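Local coordinates for A-type flavoprotein (Giardia intestinalis, PDB 2Q9U) that scavenges oxygen as a flavodiiron protein, probably passing electrons from flavin mononucleotide in a flavodoxin-like domain to a diiron centre in a beta-lactamase-like domain, at residues I339-F350 with K369-F380; V262-T270 with S315-V326. All coordinates share one frame; numbering follows the deposited sequence.

Contact 1 (I339-F350 with K369-F380); sequences IKGKPAFAFGAF and KADVYDEKGITF. With FMN (flavin mononucleotide), chain F.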
loop_
_atom_site.group_PDB
_atom_site.type_symbol
_atom_site.label_atom_id
_atom_site.label_comp_id
_atom_site.label_asym_id
_atom_site.label_seq_id
_atom_site.Cartn_x
_atom_site.Cartn_y
_atom_site.Cartn_z
ATOM N N ILE A 339 22.411 6.614 15.352
ATOM C CA ILE A 339 22.997 7.957 15.218
ATOM C C ILE A 339 23.665 8.466 16.492
ATOM O O ILE A 339 24.012 9.651 16.601
ATOM C CB ILE A 339 21.999 9.013 14.657
ATOM C CG1 ILE A 339 20.878 9.323 15.672
ATOM C CG2 ILE A 339 21.476 8.608 13.238
ATOM C CD1 ILE A 339 19.951 10.483 15.263
ATOM N N LYS A 340 23.876 7.573 17.451
ATOM C CA LYS A 340 24.571 7.960 18.680
ATOM C C LYS A 340 25.937 8.571 18.308
ATOM O O LYS A 340 26.685 7.976 17.525
ATOM C CB LYS A 340 24.721 6.733 19.583
ATOM C CG LYS A 340 25.472 6.942 20.863
ATOM C CD LYS A 340 25.588 5.597 21.598
ATOM C CE LYS A 340 24.235 5.125 22.146
ATOM N NZ LYS A 340 23.958 5.752 23.473
ATOM N N GLY A 341 26.229 9.757 18.848
ATOM C CA GLY A 341 27.484 10.474 18.588
ATOM C C GLY A 341 27.582 11.235 17.269
ATOM O O GLY A 341 28.568 11.934 17.049
ATOM N N LYS A 342 26.562 11.116 16.404
ATOM C CA LYS A 342 26.629 11.664 15.032
ATOM C C LYS A 342 26.101 13.097 14.968
ATOM O O LYS A 342 25.130 13.422 15.657
ATOM C CB LYS A 342 25.844 10.796 14.036
ATOM C CG LYS A 342 26.342 9.350 13.971
ATOM C CD LYS A 342 25.826 8.671 12.719
ATOM C CE LYS A 342 26.360 7.258 12.559
ATOM N NZ LYS A 342 25.873 6.640 11.293
ATOM N N PRO A 343 26.748 13.962 14.154
ATOM C CA PRO A 343 26.237 15.321 14.002
ATOM C C PRO A 343 24.772 15.237 13.535
ATOM O O PRO A 343 24.479 14.469 12.637
ATOM C CB PRO A 343 27.107 15.892 12.879
ATOM C CG PRO A 343 28.384 15.098 12.940
ATOM C CD PRO A 343 27.942 13.718 13.320
ATOM N N ALA A 344 23.863 15.966 14.171
ATOM C CA ALA A 344 22.436 15.884 13.828
ATOM C C ALA A 344 21.782 17.269 13.880
ATOM O O ALA A 344 21.964 18.016 14.861
ATOM C CB ALA A 344 21.689 14.897 14.766
ATOM N N PHE A 345 21.023 17.590 12.827
ATOM C CA PHE A 345 20.430 18.911 12.635
ATOM C C PHE A 345 18.907 18.735 12.526
ATOM O O PHE A 345 18.427 17.650 12.159
ATOM C CB PHE A 345 21.004 19.539 11.359
ATOM C CG PHE A 345 20.629 20.970 11.150
ATOM C CD1 PHE A 345 21.152 21.973 11.989
ATOM C CD2 PHE A 345 19.784 21.333 10.116
ATOM C CE1 PHE A 345 20.822 23.327 11.799
ATOM C CE2 PHE A 345 19.433 22.682 9.905
ATOM C CZ PHE A 345 19.950 23.683 10.753
ATOM N N ALA A 346 18.156 19.772 12.897
ATOM C CA ALA A 346 16.689 19.718 12.797
ATOM C C ALA A 346 16.149 21.010 12.213
ATOM O O ALA A 346 16.716 22.071 12.436
ATOM C CB ALA A 346 16.047 19.423 14.170
ATOM N N PHE A 347 15.053 20.923 11.453
ATOM C CA PHE A 347 14.428 22.131 10.915
ATOM C C PHE A 347 12.955 21.870 10.627
ATOM O O PHE A 347 12.526 20.732 10.676
ATOM C CB PHE A 347 15.151 22.628 9.647
ATOM C CG PHE A 347 15.203 21.613 8.527
ATOM C CD1 PHE A 347 16.189 20.614 8.512
ATOM C CD2 PHE A 347 14.271 21.650 7.489
ATOM C CE1 PHE A 347 16.231 19.659 7.490
ATOM C CE2 PHE A 347 14.310 20.681 6.442
ATOM C CZ PHE A 347 15.312 19.708 6.440
ATOM N N GLY A 348 12.186 22.915 10.335
ATOM C CA GLY A 348 10.782 22.698 10.014
ATOM C C GLY A 348 9.953 23.948 10.057
ATOM O O GLY A 348 10.320 24.917 10.718
ATOM N N ALA A 349 8.840 23.905 9.339
ATOM C CA ALA A 349 7.864 25.000 9.312
ATOM C C ALA A 349 6.948 24.978 10.525
ATOM O O ALA A 349 6.804 23.966 11.197
ATOM C CB ALA A 349 7.045 24.911 8.013
ATOM N N PHE A 350 6.310 26.104 10.820
ATOM C CA PHE A 350 5.212 26.111 11.782
ATOM C C PHE A 350 4.248 27.227 11.381
ATOM O O PHE A 350 4.584 28.082 10.551
ATOM C CB PHE A 350 5.719 26.294 13.225
ATOM C CG PHE A 350 6.391 27.627 13.474
ATOM C CD1 PHE A 350 7.739 27.803 13.207
ATOM C CD2 PHE A 350 5.654 28.712 13.958
ATOM C CE1 PHE A 350 8.373 29.055 13.439
ATOM C CE2 PHE A 350 6.269 29.966 14.190
ATOM C CZ PHE A 350 7.624 30.132 13.924
ATOM N N LYS A 369 20.992 10.448 21.658
ATOM C CA LYS A 369 22.340 10.875 22.015
ATOM C C LYS A 369 23.237 11.230 20.821
ATOM O O LYS A 369 24.434 10.897 20.770
ATOM C CB LYS A 369 22.957 9.879 22.999
ATOM C CG LYS A 369 22.205 10.005 24.340
ATOM C CD LYS A 369 22.089 8.714 25.055
ATOM C CE LYS A 369 21.022 8.806 26.114
ATOM N NZ LYS A 369 19.740 8.235 25.677
ATOM N N ALA A 370 22.633 11.946 19.873
ATOM C CA ALA A 370 23.337 12.492 18.742
ATOM C C ALA A 370 24.091 13.757 19.178
ATOM O O ALA A 370 23.823 14.318 20.249
ATOM C CB ALA A 370 22.349 12.826 17.612
ATOM N N ASP A 371 25.031 14.169 18.338
ATOM C CA ASP A 371 25.747 15.442 18.462
ATOM C C ASP A 371 24.885 16.579 17.891
ATOM O O ASP A 371 24.997 16.953 16.705
ATOM C CB ASP A 371 27.098 15.304 17.743
ATOM C CG ASP A 371 27.916 16.592 17.729
ATOM O OD1 ASP A 371 27.554 17.564 18.417
ATOM O OD2 ASP A 371 28.946 16.620 17.012
ATOM N N VAL A 372 23.983 17.103 18.726
ATOM C CA VAL A 372 23.086 18.166 18.289
ATOM C C VAL A 372 23.822 19.505 18.512
ATOM O O VAL A 372 23.668 20.163 19.530
ATOM C CB VAL A 372 21.706 18.126 18.976
ATOM C CG1 VAL A 372 20.746 19.164 18.329
ATOM C CG2 VAL A 372 21.084 16.703 18.889
ATOM N N TYR A 373 24.634 19.868 17.535
ATOM C CA TYR A 373 25.521 21.023 17.619
ATOM C C TYR A 373 24.810 22.386 17.543
ATOM O O TYR A 373 25.349 23.402 17.996
ATOM C CB TYR A 373 26.578 20.918 16.529
ATOM C CG TYR A 373 25.982 20.865 15.141
ATOM C CD1 TYR A 373 25.613 19.636 14.569
ATOM C CD2 TYR A 373 25.744 22.033 14.420
ATOM C CE1 TYR A 373 25.045 19.580 13.303
ATOM C CE2 TYR A 373 25.168 21.989 13.145
ATOM C CZ TYR A 373 24.827 20.750 12.597
ATOM O OH TYR A 373 24.267 20.699 11.331
ATOM N N ASP A 374 23.624 22.408 16.950
ATOM C CA ASP A 374 22.836 23.632 16.839
ATOM C C ASP A 374 21.404 23.319 17.285
ATOM O O ASP A 374 20.608 22.784 16.504
ATOM C CB ASP A 374 22.862 24.101 15.384
ATOM C CG ASP A 374 22.139 25.419 15.163
ATOM O OD1 ASP A 374 21.459 25.924 16.088
ATOM O OD2 ASP A 374 22.236 25.927 14.025
ATOM N N GLU A 375 21.066 23.667 18.520
ATOM C CA GLU A 375 19.751 23.326 19.065
ATOM C C GLU A 375 18.597 24.249 18.666
ATOM O O GLU A 375 17.458 24.029 19.092
ATOM C CB GLU A 375 19.803 23.272 20.572
ATOM C CG GLU A 375 20.763 22.244 21.124
ATOM C CD GLU A 375 20.694 22.220 22.626
ATOM O OE1 GLU A 375 20.347 23.280 23.199
ATOM O OE2 GLU A 375 20.948 21.171 23.236
ATOM N N LYS A 376 18.893 25.285 17.895
ATOM C CA LYS A 376 17.868 26.163 17.379
ATOM C C LYS A 376 17.319 25.608 16.069
ATOM O O LYS A 376 16.112 25.686 15.820
ATOM C CB LYS A 376 18.423 27.566 17.173
ATOM N N GLY A 377 18.203 25.042 15.239
ATOM C CA GLY A 377 17.831 24.613 13.899
ATOM C C GLY A 377 17.386 25.765 13.008
ATOM O O GLY A 377 17.829 26.923 13.171
ATOM N N ILE A 378 16.529 25.455 12.043
ATOM C CA ILE A 378 15.915 26.496 11.224
ATOM C C ILE A 378 14.415 26.303 11.306
ATOM O O ILE A 378 13.923 25.225 11.048
ATOM C CB ILE A 378 16.385 26.469 9.746
ATOM C CG1 ILE A 378 17.881 26.816 9.650
ATOM C CG2 ILE A 378 15.534 27.421 8.901
ATOM C CD1 ILE A 378 18.496 26.490 8.325
ATOM N N THR A 379 13.703 27.340 11.735
ATOM C CA THR A 379 12.250 27.315 11.723
ATOM C C THR A 379 11.744 28.568 11.017
ATOM O O THR A 379 12.454 29.579 10.907
ATOM C CB THR A 379 11.649 27.221 13.142
ATOM O OG1 THR A 379 12.092 28.334 13.931
ATOM C CG2 THR A 379 12.119 25.966 13.820
ATOM N N PHE A 380 10.521 28.481 10.519
ATOM C CA PHE A 380 9.915 29.588 9.797
ATOM C C PHE A 380 8.408 29.408 9.791
ATOM O O PHE A 380 7.898 28.283 9.841
ATOM C CB PHE A 380 10.455 29.673 8.361
ATOM C CG PHE A 380 10.278 28.408 7.574
ATOM C CD1 PHE A 380 11.179 27.337 7.730
ATOM C CD2 PHE A 380 9.208 28.271 6.694
ATOM C CE1 PHE A 380 11.011 26.153 7.017
ATOM C CE2 PHE A 380 9.029 27.107 5.966
ATOM C CZ PHE A 380 9.925 26.034 6.125
HETATM N N1 FMN F . 1.182 25.035 13.290
HETATM C C2 FMN F . 1.521 25.246 14.594
HETATM O O2 FMN F . 2.333 26.142 14.878
HETATM N N3 FMN F . 0.935 24.487 15.589
HETATM C C4 FMN F . 0.034 23.478 15.290
HETATM O O4 FMN F . -0.340 22.754 16.210
HETATM C C4A FMN F . -0.311 23.245 13.946
HETATM N N5 FMN F . -1.235 22.272 13.578
HETATM C C5A FMN F . -1.544 22.101 12.233
HETATM C C6 FMN F . -2.469 21.125 11.845
HETATM C C7 FMN F . -2.792 20.931 10.491
HETATM C C7M FMN F . -3.937 20.013 10.157
HETATM C C8 FMN F . -2.195 21.722 9.510
HETATM C C8M FMN F . -2.430 21.476 8.040
HETATM C C9 FMN F . -1.277 22.699 9.892
HETATM C C9A FMN F . -0.945 22.896 11.245
HETATM N N10 FMN F . -0.018 23.866 11.620
HETATM C C10 FMN F . 0.273 24.053 12.955
HETATM C "C1'" FMN F . 0.658 24.747 10.612
HETATM C "C2'" FMN F . 1.773 24.024 9.860
HETATM O "O2'" FMN F . 2.877 23.704 10.703
HETATM C "C3'" FMN F . 2.118 24.929 8.675
HETATM O "O3'" FMN F . 1.064 24.802 7.733
HETATM C "C4'" FMN F . 3.422 24.599 7.980
HETATM O "O4'" FMN F . 3.750 25.649 7.079
HETATM C "C5'" FMN F . 3.330 23.302 7.186
HETATM O "O5'" FMN F . 4.627 22.936 6.747
HETATM P P FMN F . 4.767 22.091 5.406
HETATM O O1P FMN F . 6.179 21.532 5.420
HETATM O O2P FMN F . 3.733 21.003 5.450
HETATM O O3P FMN F . 4.545 22.954 4.176
HETATM O O HOH W 1 29.805 14.214 16.127
HETATM O O HOH W 2 22.178 20.646 15.374
#

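Contact 2 (V262-T270 with S315-V326); sequences VLDSMYGTT and SPTLNNTMMPSV. With FMN (flavin mononucleotide), chain F; NO3 (nitrate ion), chain D.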
loop_
_atom_site.group_PDB
_atom_site.type_symbol
_atom_site.label_atom_id
_atom_site.label_comp_id
_atom_site.label_asym_id
_atom_site.label_seq_id
_atom_site.Cartn_x
_atom_site.Cartn_y
_atom_site.Cartn_z
ATOM N N VAL A 262 15.792 13.011 7.004
ATOM C CA VAL A 262 14.577 12.228 7.208
ATOM C C VAL A 262 13.477 13.219 7.601
ATOM O O VAL A 262 13.659 14.023 8.525
ATOM C CB VAL A 262 14.753 11.172 8.333
ATOM C CG1 VAL A 262 13.443 10.384 8.574
ATOM C CG2 VAL A 262 15.907 10.196 7.979
ATOM N N LEU A 263 12.358 13.202 6.887
ATOM C CA LEU A 263 11.334 14.192 7.198
ATOM C C LEU A 263 9.946 13.742 6.826
ATOM O O LEU A 263 9.750 12.704 6.186
ATOM C CB LEU A 263 11.617 15.549 6.499
ATOM C CG LEU A 263 11.323 15.665 4.995
ATOM C CD1 LEU A 263 11.074 17.112 4.566
ATOM C CD2 LEU A 263 12.404 15.010 4.151
ATOM N N ASP A 264 8.981 14.562 7.210
ATOM C CA ASP A 264 7.677 14.471 6.594
ATOM C C ASP A 264 7.214 15.923 6.403
ATOM O O ASP A 264 7.771 16.844 6.991
ATOM C CB ASP A 264 6.711 13.672 7.482
ATOM C CG ASP A 264 5.541 13.064 6.702
ATOM O OD1 ASP A 264 5.267 13.517 5.558
ATOM O OD2 ASP A 264 4.880 12.152 7.252
ATOM N N SER A 265 6.206 16.128 5.581
ATOM C CA SER A 265 5.783 17.484 5.230
ATOM C C SER A 265 4.311 17.357 4.836
ATOM O O SER A 265 3.916 16.335 4.329
ATOM C CB SER A 265 6.644 18.001 4.049
ATOM O OG SER A 265 6.355 19.362 3.735
ATOM N N MET A 266 3.512 18.394 5.066
ATOM C CA MET A 266 2.097 18.396 4.691
ATOM C C MET A 266 1.806 19.220 3.425
ATOM O O MET A 266 1.046 18.778 2.542
ATOM C CB MET A 266 1.274 18.914 5.866
ATOM C CG MET A 266 1.332 17.955 7.045
ATOM S SD MET A 266 0.334 18.477 8.439
ATOM C CE MET A 266 1.261 19.895 9.002
ATOM N N TYR A 267 2.385 20.418 3.347
ATOM C CA TYR A 267 2.220 21.274 2.158
ATOM C C TYR A 267 3.552 21.574 1.450
ATOM O O TYR A 267 3.612 22.418 0.556
ATOM C CB TYR A 267 1.467 22.567 2.492
ATOM C CG TYR A 267 -0.022 22.361 2.692
ATOM C CD1 TYR A 267 -0.912 22.409 1.593
ATOM C CD2 TYR A 267 -0.548 22.130 3.964
ATOM C CE1 TYR A 267 -2.311 22.214 1.762
ATOM C CE2 TYR A 267 -1.941 21.933 4.152
ATOM C CZ TYR A 267 -2.809 21.972 3.035
ATOM O OH TYR A 267 -4.173 21.781 3.217
ATOM N N GLY A 268 4.614 20.881 1.840
ATOM C CA GLY A 268 5.814 20.851 0.983
ATOM C C GLY A 268 6.869 21.923 1.219
ATOM O O GLY A 268 7.918 21.888 0.581
ATOM N N THR A 269 6.627 22.869 2.124
ATOM C CA THR A 269 7.655 23.902 2.372
ATOM C C THR A 269 8.854 23.360 3.161
ATOM O O THR A 269 10.005 23.736 2.882
ATOM C CB THR A 269 7.107 25.204 3.016
ATOM O OG1 THR A 269 6.669 24.948 4.353
ATOM C CG2 THR A 269 5.935 25.781 2.167
ATOM N N THR A 270 8.588 22.487 4.140
ATOM C CA THR A 270 9.676 21.800 4.859
ATOM C C THR A 270 10.478 20.930 3.870
ATOM O O THR A 270 11.716 20.827 3.953
ATOM C CB THR A 270 9.185 20.946 6.059
ATOM O OG1 THR A 270 8.420 21.753 6.962
ATOM C CG2 THR A 270 10.378 20.371 6.831
ATOM N N SER A 315 10.265 18.239 10.415
ATOM C CA SER A 315 8.810 18.100 10.401
ATOM C C SER A 315 8.175 19.473 10.601
ATOM O O SER A 315 8.689 20.268 11.391
ATOM C CB SER A 315 8.358 17.179 11.557
ATOM O OG SER A 315 6.953 17.170 11.704
ATOM N N PRO A 316 7.031 19.736 9.926
ATOM C CA PRO A 316 6.209 20.849 10.414
ATOM C C PRO A 316 5.591 20.538 11.760
ATOM O O PRO A 316 5.539 19.366 12.189
ATOM C CB PRO A 316 5.117 20.990 9.325
ATOM C CG PRO A 316 5.014 19.649 8.704
ATOM C CD PRO A 316 6.465 19.121 8.714
ATOM N N THR A 317 5.149 21.587 12.457
ATOM C CA THR A 317 4.398 21.402 13.686
ATOM C C THR A 317 2.984 20.930 13.328
ATOM O O THR A 317 2.267 21.567 12.541
ATOM C CB THR A 317 4.384 22.685 14.560
ATOM O OG1 THR A 317 5.722 22.961 15.019
ATOM C CG2 THR A 317 3.496 22.491 15.796
ATOM N N LEU A 318 2.617 19.778 13.878
ATOM C CA LEU A 318 1.269 19.259 13.741
ATOM C C LEU A 318 0.723 19.061 15.148
ATOM O O LEU A 318 1.276 18.253 15.915
ATOM C CB LEU A 318 1.290 17.928 12.978
ATOM C CG LEU A 318 -0.061 17.207 12.754
ATOM C CD1 LEU A 318 -1.076 18.086 11.988
ATOM C CD2 LEU A 318 0.166 15.867 12.013
ATOM N N ASN A 319 -0.324 19.820 15.487
ATOM C CA ASN A 319 -1.004 19.716 16.786
ATOM C C ASN A 319 -0.009 19.774 17.929
ATOM O O ASN A 319 0.007 18.885 18.788
ATOM C CB ASN A 319 -1.844 18.429 16.867
ATOM C CG ASN A 319 -2.835 18.304 15.704
ATOM O OD1 ASN A 319 -3.410 19.295 15.272
ATOM N ND2 ASN A 319 -3.005 17.094 15.189
ATOM N N ASN A 320 0.837 20.812 17.902
ATOM C CA ASN A 320 1.775 21.133 18.987
ATOM C C ASN A 320 2.929 20.159 19.155
ATOM O O ASN A 320 3.600 20.169 20.186
ATOM C CB ASN A 320 1.034 21.300 20.320
ATOM C CG ASN A 320 -0.004 22.412 20.275
ATOM O OD1 ASN A 320 0.315 23.544 19.913
ATOM N ND2 ASN A 320 -1.258 22.083 20.628
ATOM N N THR A 321 3.171 19.325 18.151
ATOM C CA THR A 321 4.326 18.437 18.191
ATOM C C THR A 321 4.838 18.123 16.786
ATOM O O THR A 321 4.464 18.803 15.830
ATOM C CB THR A 321 4.033 17.166 19.056
ATOM O OG1 THR A 321 5.230 16.398 19.193
ATOM C CG2 THR A 321 2.883 16.308 18.473
ATOM N N MET A 322 5.722 17.135 16.663
ATOM C CA MET A 322 6.200 16.700 15.341
ATOM C C MET A 322 5.181 15.748 14.716
ATOM O O MET A 322 4.325 15.209 15.407
ATOM C CB MET A 322 7.561 15.988 15.452
ATOM C CG MET A 322 7.456 14.645 16.203
ATOM S SD MET A 322 9.035 13.793 16.380
ATOM C CE MET A 322 9.759 14.661 17.808
ATOM N N MET A 323 5.277 15.544 13.411
ATOM C CA MET A 323 4.370 14.595 12.741
ATOM C C MET A 323 4.609 13.178 13.294
ATOM O O MET A 323 5.766 12.824 13.593
ATOM C CB MET A 323 4.552 14.659 11.227
ATOM C CG MET A 323 4.031 16.003 10.629
ATOM S SD MET A 323 4.160 16.079 8.827
ATOM C CE MET A 323 2.852 14.929 8.372
ATOM N N PRO A 324 3.512 12.369 13.469
ATOM C CA PRO A 324 3.614 11.012 14.015
ATOM C C PRO A 324 4.643 10.154 13.273
ATOM O O PRO A 324 5.346 9.368 13.914
ATOM C CB PRO A 324 2.189 10.449 13.812
ATOM C CG PRO A 324 1.294 11.700 13.905
ATOM C CD PRO A 324 2.108 12.731 13.154
ATOM N N SER A 325 4.742 10.300 11.942
ATOM C CA SER A 325 5.689 9.487 11.134
ATOM C C SER A 325 7.155 9.748 11.544
ATOM O O SER A 325 8.016 8.825 11.583
ATOM C CB SER A 325 5.497 9.755 9.642
ATOM O OG SER A 325 5.743 11.130 9.349
ATOM N N VAL A 326 7.434 10.993 11.893
ATOM C CA VAL A 326 8.790 11.365 12.323
ATOM C C VAL A 326 9.059 10.861 13.752
ATOM O O VAL A 326 10.188 10.427 14.049
ATOM C CB VAL A 326 9.044 12.887 12.122
ATOM C CG1 VAL A 326 10.457 13.340 12.606
ATOM C CG2 VAL A 326 8.872 13.248 10.659
HETATM N N1 FMN F . 1.182 25.035 13.290
HETATM C C2 FMN F . 1.521 25.246 14.594
HETATM O O2 FMN F . 2.333 26.142 14.878
HETATM N N3 FMN F . 0.935 24.487 15.589
HETATM C C4 FMN F . 0.034 23.478 15.290
HETATM O O4 FMN F . -0.340 22.754 16.210
HETATM C C4A FMN F . -0.311 23.245 13.946
HETATM N N5 FMN F . -1.235 22.272 13.578
HETATM C C5A FMN F . -1.544 22.101 12.233
HETATM C C6 FMN F . -2.469 21.125 11.845
HETATM C C7 FMN F . -2.792 20.931 10.491
HETATM C C7M FMN F . -3.937 20.013 10.157
HETATM C C8 FMN F . -2.195 21.722 9.510
HETATM C C8M FMN F . -2.430 21.476 8.040
HETATM C C9 FMN F . -1.277 22.699 9.892
HETATM C C9A FMN F . -0.945 22.896 11.245
HETATM N N10 FMN F . -0.018 23.866 11.620
HETATM C C10 FMN F . 0.273 24.053 12.955
HETATM C "C1'" FMN F . 0.658 24.747 10.612
HETATM C "C2'" FMN F . 1.773 24.024 9.860
HETATM O "O2'" FMN F . 2.877 23.704 10.703
HETATM C "C3'" FMN F . 2.118 24.929 8.675
HETATM O "O3'" FMN F . 1.064 24.802 7.733
HETATM C "C4'" FMN F . 3.422 24.599 7.980
HETATM O "O4'" FMN F . 3.750 25.649 7.079
HETATM C "C5'" FMN F . 3.330 23.302 7.186
HETATM O "O5'" FMN F . 4.627 22.936 6.747
HETATM P P FMN F . 4.767 22.091 5.406
HETATM O O1P FMN F . 6.179 21.532 5.420
HETATM O O2P FMN F . 3.733 21.003 5.450
HETATM O O3P FMN F . 4.545 22.954 4.176
HETATM N N NO3 D . 1.779 11.172 9.685
HETATM O O1 NO3 D . 1.563 9.789 9.808
HETATM O O2 NO3 D . 0.809 11.977 9.096
HETATM O O3 NO3 D . 2.968 11.751 10.115
#

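Contact 1 (I339-F350 with K369-F380)
The beta-alpha-beta unit that ends the parallel sheet of the flavodoxin-like domain brings strand 344-350 beside edge strand 378-381, with helix 356-367 between them in the chain. Gly348 N bonds Ile378 O (3.0 Å) and Phe350 N bonds Phe380 O (2.9 Å). Further back the partner is a loop: Ala344 N bonds Asp371 O at 2.9 Å, and Gly341, whose positive phi suits the type II turn of 339-342, reaches Lys369 O.

Between these two zones residues 373-377 loop away from the strand, and the Phe345 ring packs against them. With CG anti to the backbone N (chi1 -172°), its ring puts CD1 3.4 Å from Tyr373 OH, while its rim meets Asp374 OD2 and, through CZ, Ile378 CG1 at 3.9 Å. A water ties Ala344 O to the backbone of Asp374 and sits over one face of the Tyr373 ring.

At the C-terminal end small Ala349 lets the Phe380 ring lie flat against it, CA over the ring centre, and leaves CB 3.4 Å from FMN O5'. Carrying the cofactor at the C-terminal ends of its parallel strands is characteristic of the flavodoxin fold.

Contact 2 (V262-T270 with S315-V326)
Met266 lies across three side chains of 315-326. Its CG meets Met323 CE at 3.6 Å, its SD faces Leu318 CD1, and the bend at chi3 (-70°) turns CE onto Pro316 CG. Long, unbranched and flexible, methionine suits a place where one side chain must follow several differently shaped neighbours beside a flavin. Leu318 CD1 approaches FMN C6 to 3.3 Å.

The second grip is polar. Ser325 OG donates to Asp264 OD2 in the first turn of helix 324-336, where a carboxylate would be favoured by the helix dipole; the 2.5 Å is shorter than usual and doubtful in exact length. The other oxygen, OD1, accepts from Ser265 N, so both carboxylate oxygens have a partner and the aspartate joins the start of the phosphate loop to that helix. The Met323 side chain crosses that of Asp264 at about a right angle, and a nitrate accepts from Ser325 N.

Residues 265-268 and the first turn of helix 269-283 form the phosphate-binding site of the flavodoxin fold, following strand 258-263. Backbone N of Met266 and of Tyr267 both bond FMN O2P, while the hydroxyls of Ser265 and Thr270 converge on O1P; Thr269 holds O3P through N and OG1. From segment 315-326, Pro316 sets CB 3.3 Å from FMN O5' and Thr317 O accepts from the ribityl O2'.

Farther out, Ser315 OG donates to Pro316 O and accepts from Met323 N (2.9 Å), bracing the loop across its neck. The type I' turn of 318-321 has asparagines at its two central, positive-phi positions, which asparagine tolerates well, and presents Asn320 N to FMN O4 at 2.8 Å. From this pocket Tyr267 OH extends to Glu87 of the second subunit, a residue of that subunit's diiron site.

How the contacts relate
Both segments of contact 2 precede those of contact 1 in the chain, helix 324-336 leading from one into strand 344-350 of the other. Their centres lie about 14 Å apart, and both reach the same five-stranded parallel sheet of the flavodoxin-like domain, in which strand 310-314 separates 258-263 from 344-350. They meet at Ala349, whose O and N probably bond Thr317 N and Thr270 OG1, each 3.2 Å away. Contact 2 supplies the phosphate grip and part of the flavin's, with Gly351, Trp352 and Ser353 adding further bonds; contact 1 brings Ala349 and Phe350 to the cofactor. The Tyr267 to Glu87 bond sets this site beside the other subunit's diiron site, consistent with electron transfer between subunits.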